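PDB 2BA9: putative aminooxidase from Propionibacterium acnes, which isomerises polyunsaturated fatty acids to conjugated linoleic acid, probably with the help of its bound FAD. Local coordinates for residues V249-V254 with N395-G400. Residues are numbered along the deposited sequence; the frame is centred on the assembly and turned at random.
Sequences VLVLTV and NTFYAG. With FAD (flavin-adenine dinucleotide), chain D.
In the parallel sheet of the FAD-binding, Rossmann-like domain, strand 249-252 pairs with the outermost strand 396-398, bridging Leu250 to Thr396, Val251 to Phe397 and Leu252 to Tyr398. The ladder starts with Leu250 N on Asn395 O (2.7 Å, nearly linear at 176°), continues from Phe397 N to Leu250 O and from Leu252 N to Phe397 O (3.0 Å), and ends in a weak bond from Ala399 N to Leu252 O. On one face, with chi1 at -175°, Val249 turns CG1 away from its own N, and this methyl meets the edge of the Phe397 ring, 3.6 Å from CE2. Val251 CG2 approaches Phe397 CB, and helix 408-423 covers this side through Phe423. On the other face Leu252 and Tyr398 run alongside each other, with Leu252 CD1 3.8 Å from Tyr398 CD1; the same methyl also reaches Thr396 CG2. Tyr398 OH is hydrogen-bonded to Glu269 OE2. Beyond the strands, a water lies between two carbonyls, 2.9 Å from Ala399 O, its contact to Val254 O weak. Val254 CG1 packs against the adenine, 3.3 Å from FAD N9A, while Gly400 CA lies 4.0 Å from FAD O2P. Strand ends carrying the dinucleotide at their C-terminal side are characteristic of the Rossmann-type FAD site of the flavin-containing amine oxidoreductase family.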
loop_
_atom_site.group_PDB
_atom_site.type_symbol
_atom_site.label_atom_id
_atom_site.label_comp_id
_atom_site.label_asym_id
_atom_site.label_seq_id
_atom_site.Cartn_x
_atom_site.Cartn_y
_atom_site.Cartn_z
ATOM N N VAL A 249 -18.979 -0.766 -18.976
ATOM C CA VAL A 249 -17.558 -0.891 -18.652
ATOM C C VAL A 249 -17.370 -1.270 -17.171
ATOM O O VAL A 249 -18.130 -0.837 -16.292
ATOM C CB VAL A 249 -16.821 0.424 -18.967
ATOM C CG1 VAL A 249 -15.324 0.279 -18.766
ATOM C CG2 VAL A 249 -17.126 0.865 -20.372
ATOM N N LEU A 250 -16.370 -2.116 -16.924
ATOM C CA LEU A 250 -15.994 -2.542 -15.582
ATOM C C LEU A 250 -14.580 -2.084 -15.239
ATOM O O LEU A 250 -13.658 -2.302 -16.013
ATOM C CB LEU A 250 -16.049 -4.069 -15.497
ATOM C CG LEU A 250 -15.822 -4.695 -14.119
ATOM C CD1 LEU A 250 -16.878 -4.206 -13.130
ATOM C CD2 LEU A 250 -15.829 -6.230 -14.229
ATOM N N VAL A 251 -14.417 -1.472 -14.064
ATOM C CA VAL A 251 -13.110 -1.029 -13.581
ATOM C C VAL A 251 -12.845 -1.627 -12.196
ATOM O O VAL A 251 -13.561 -1.339 -11.235
ATOM C CB VAL A 251 -12.995 0.517 -13.566
ATOM C CG1 VAL A 251 -11.636 0.962 -13.031
ATOM C CG2 VAL A 251 -13.211 1.052 -14.971
ATOM N N LEU A 252 -11.817 -2.477 -12.125
ATOM C CA LEU A 252 -11.504 -3.254 -10.938
ATOM C C LEU A 252 -10.408 -2.591 -10.153
ATOM O O LEU A 252 -9.302 -2.438 -10.664
ATOM C CB LEU A 252 -11.014 -4.653 -11.335
ATOM C CG LEU A 252 -11.948 -5.555 -12.143
ATOM C CD1 LEU A 252 -11.206 -6.828 -12.564
ATOM C CD2 LEU A 252 -13.203 -5.894 -11.355
ATOM N N THR A 253 -10.705 -2.216 -8.909
ATOM C CA THR A 253 -9.689 -1.746 -7.962
ATOM C C THR A 253 -9.604 -2.702 -6.762
ATOM O O THR A 253 -9.065 -2.346 -5.712
ATOM C CB THR A 253 -9.976 -0.291 -7.455
ATOM O OG1 THR A 253 -11.115 -0.291 -6.581
ATOM C CG2 THR A 253 -10.203 0.653 -8.613
ATOM N N VAL A 254 -10.133 -3.918 -6.941
ATOM C CA VAL A 254 -10.223 -4.925 -5.885
ATOM C C VAL A 254 -9.297 -6.109 -6.164
ATOM O O VAL A 254 -8.837 -6.270 -7.301
ATOM C CB VAL A 254 -11.669 -5.436 -5.714
ATOM C CG1 VAL A 254 -12.528 -4.375 -5.017
ATOM C CG2 VAL A 254 -12.274 -5.831 -7.055
ATOM N N ASN A 395 -14.443 -5.018 -22.093
ATOM C CA ASN A 395 -14.775 -3.798 -21.360
ATOM C C ASN A 395 -14.403 -3.835 -19.882
ATOM O O ASN A 395 -15.042 -3.183 -19.054
ATOM C CB ASN A 395 -16.261 -3.490 -21.527
ATOM C CG ASN A 395 -16.684 -3.480 -22.972
ATOM O OD1 ASN A 395 -15.995 -2.913 -23.818
ATOM N ND2 ASN A 395 -17.813 -4.100 -23.271
ATOM N N THR A 396 -13.356 -4.598 -19.573
ATOM C CA THR A 396 -12.856 -4.732 -18.220
ATOM C C THR A 396 -11.482 -4.103 -18.151
ATOM O O THR A 396 -10.621 -4.409 -18.980
ATOM C CB THR A 396 -12.731 -6.200 -17.819
ATOM O OG1 THR A 396 -13.994 -6.850 -18.002
ATOM C CG2 THR A 396 -12.291 -6.319 -16.362
ATOM N N PHE A 397 -11.288 -3.227 -17.164
ATOM C CA PHE A 397 -10.003 -2.586 -16.923
ATOM C C PHE A 397 -9.493 -2.963 -15.534
ATOM O O PHE A 397 -10.276 -3.233 -14.622
ATOM C CB PHE A 397 -10.116 -1.074 -17.095
ATOM C CG PHE A 397 -10.456 -0.657 -18.498
ATOM C CD1 PHE A 397 -9.449 -0.382 -19.419
ATOM C CD2 PHE A 397 -11.787 -0.553 -18.907
ATOM C CE1 PHE A 397 -9.755 0.009 -20.700
ATOM C CE2 PHE A 397 -12.100 -0.178 -20.203
ATOM C CZ PHE A 397 -11.084 0.106 -21.101
ATOM N N TYR A 398 -8.168 -3.002 -15.410
ATOM C CA TYR A 398 -7.472 -3.512 -14.226
ATOM C C TYR A 398 -6.669 -2.404 -13.563
ATOM O O TYR A 398 -5.878 -1.728 -14.227
ATOM C CB TYR A 398 -6.553 -4.671 -14.635
ATOM C CG TYR A 398 -7.284 -5.733 -15.451
ATOM C CD1 TYR A 398 -8.201 -6.596 -14.850
ATOM C CD2 TYR A 398 -7.076 -5.856 -16.820
ATOM C CE1 TYR A 398 -8.890 -7.553 -15.597
ATOM C CE2 TYR A 398 -7.760 -6.812 -17.568
ATOM C CZ TYR A 398 -8.663 -7.655 -16.948
ATOM O OH TYR A 398 -9.321 -8.605 -17.685
ATOM N N ALA A 399 -6.887 -2.224 -12.255
ATOM C CA ALA A 399 -6.259 -1.160 -11.481
ATOM C C ALA A 399 -6.020 -1.554 -10.004
ATOM O O ALA A 399 -5.987 -2.723 -9.657
ATOM C CB ALA A 399 -7.090 0.101 -11.583
ATOM N N GLY A 400 -5.818 -0.567 -9.136
ATOM C CA GLY A 400 -5.560 -0.853 -7.726
ATOM C C GLY A 400 -4.130 -1.276 -7.467
ATOM O O GLY A 400 -3.253 -1.126 -8.319
HETATM P PA FAD D . -7.764 -0.762 -0.550
HETATM O O1A FAD D . -7.273 0.406 0.254
HETATM O O2A FAD D . -7.526 -2.139 0.033
HETATM O O5B FAD D . -9.349 -0.620 -0.737
HETATM C C5B FAD D . -10.000 -1.595 -1.517
HETATM C C4B FAD D . -11.501 -1.443 -1.389
HETATM O O4B FAD D . -12.129 -2.407 -2.211
HETATM C C3B FAD D . -11.976 -1.644 0.051
HETATM O O3B FAD D . -12.761 -0.545 0.456
HETATM C C2B FAD D . -12.743 -2.944 -0.005
HETATM O O2B FAD D . -13.752 -3.041 1.001
HETATM C C1B FAD D . -13.191 -2.972 -1.477
HETATM N N9A FAD D . -13.495 -4.353 -1.894
HETATM C C8A FAD D . -12.680 -5.460 -1.791
HETATM N N7A FAD D . -13.353 -6.546 -2.268
HETATM C C5A FAD D . -14.588 -6.140 -2.673
HETATM C C6A FAD D . -15.696 -6.817 -3.222
HETATM N N6A FAD D . -15.508 -8.050 -3.796
HETATM N N1A FAD D . -16.828 -6.084 -3.560
HETATM C C2A FAD D . -16.906 -4.721 -3.307
HETATM N N3A FAD D . -15.810 -4.067 -2.761
HETATM C C4A FAD D . -14.684 -4.759 -2.431
HETATM N N1 FAD D . 0.014 3.903 1.980
HETATM C C2 FAD D . 0.808 5.021 1.822
HETATM O O2 FAD D . 0.741 5.680 0.784
HETATM N N3 FAD D . 1.698 5.377 2.817
HETATM C C4 FAD D . 1.771 4.638 3.980
HETATM O O4 FAD D . 2.567 4.997 4.861
HETATM C C4X FAD D . 0.956 3.514 4.148
HETATM N N5 FAD D . 1.019 2.736 5.291
HETATM C C5X FAD D . 0.108 1.725 5.535
HETATM C C6 FAD D . 0.104 1.053 6.755
HETATM C C7 FAD D . -0.845 0.063 6.999
HETATM C C7M FAD D . -0.829 -0.629 8.333
HETATM C C8 FAD D . -1.779 -0.261 6.019
HETATM C C8M FAD D . -2.818 -1.320 6.232
HETATM C C9 FAD D . -1.763 0.413 4.801
HETATM C C9A FAD D . -0.817 1.405 4.538
HETATM N N10 FAD D . -0.768 2.084 3.307
HETATM C C10 FAD D . 0.061 3.169 3.140
HETATM C "C1'" FAD D . -1.329 1.468 2.069
HETATM C "C2'" FAD D . -2.622 2.145 1.630
HETATM O "O2'" FAD D . -3.537 2.300 2.710
HETATM C "C3'" FAD D . -3.223 1.301 0.517
HETATM O "O3'" FAD D . -2.226 1.050 -0.476
HETATM C "C4'" FAD D . -4.438 1.984 -0.088
HETATM O "O4'" FAD D . -5.534 1.990 0.820
HETATM C "C5'" FAD D . -4.790 1.277 -1.390
HETATM O "O5'" FAD D . -6.063 1.667 -1.820
HETATM P P FAD D . -6.912 0.705 -2.811
HETATM O O1P FAD D . -8.278 1.304 -3.088
HETATM O O2P FAD D . -6.112 0.510 -4.052
HETATM O O3P FAD D . -7.129 -0.677 -2.024
HETATM O O HOH W 1 -6.819 -4.377 -7.416
#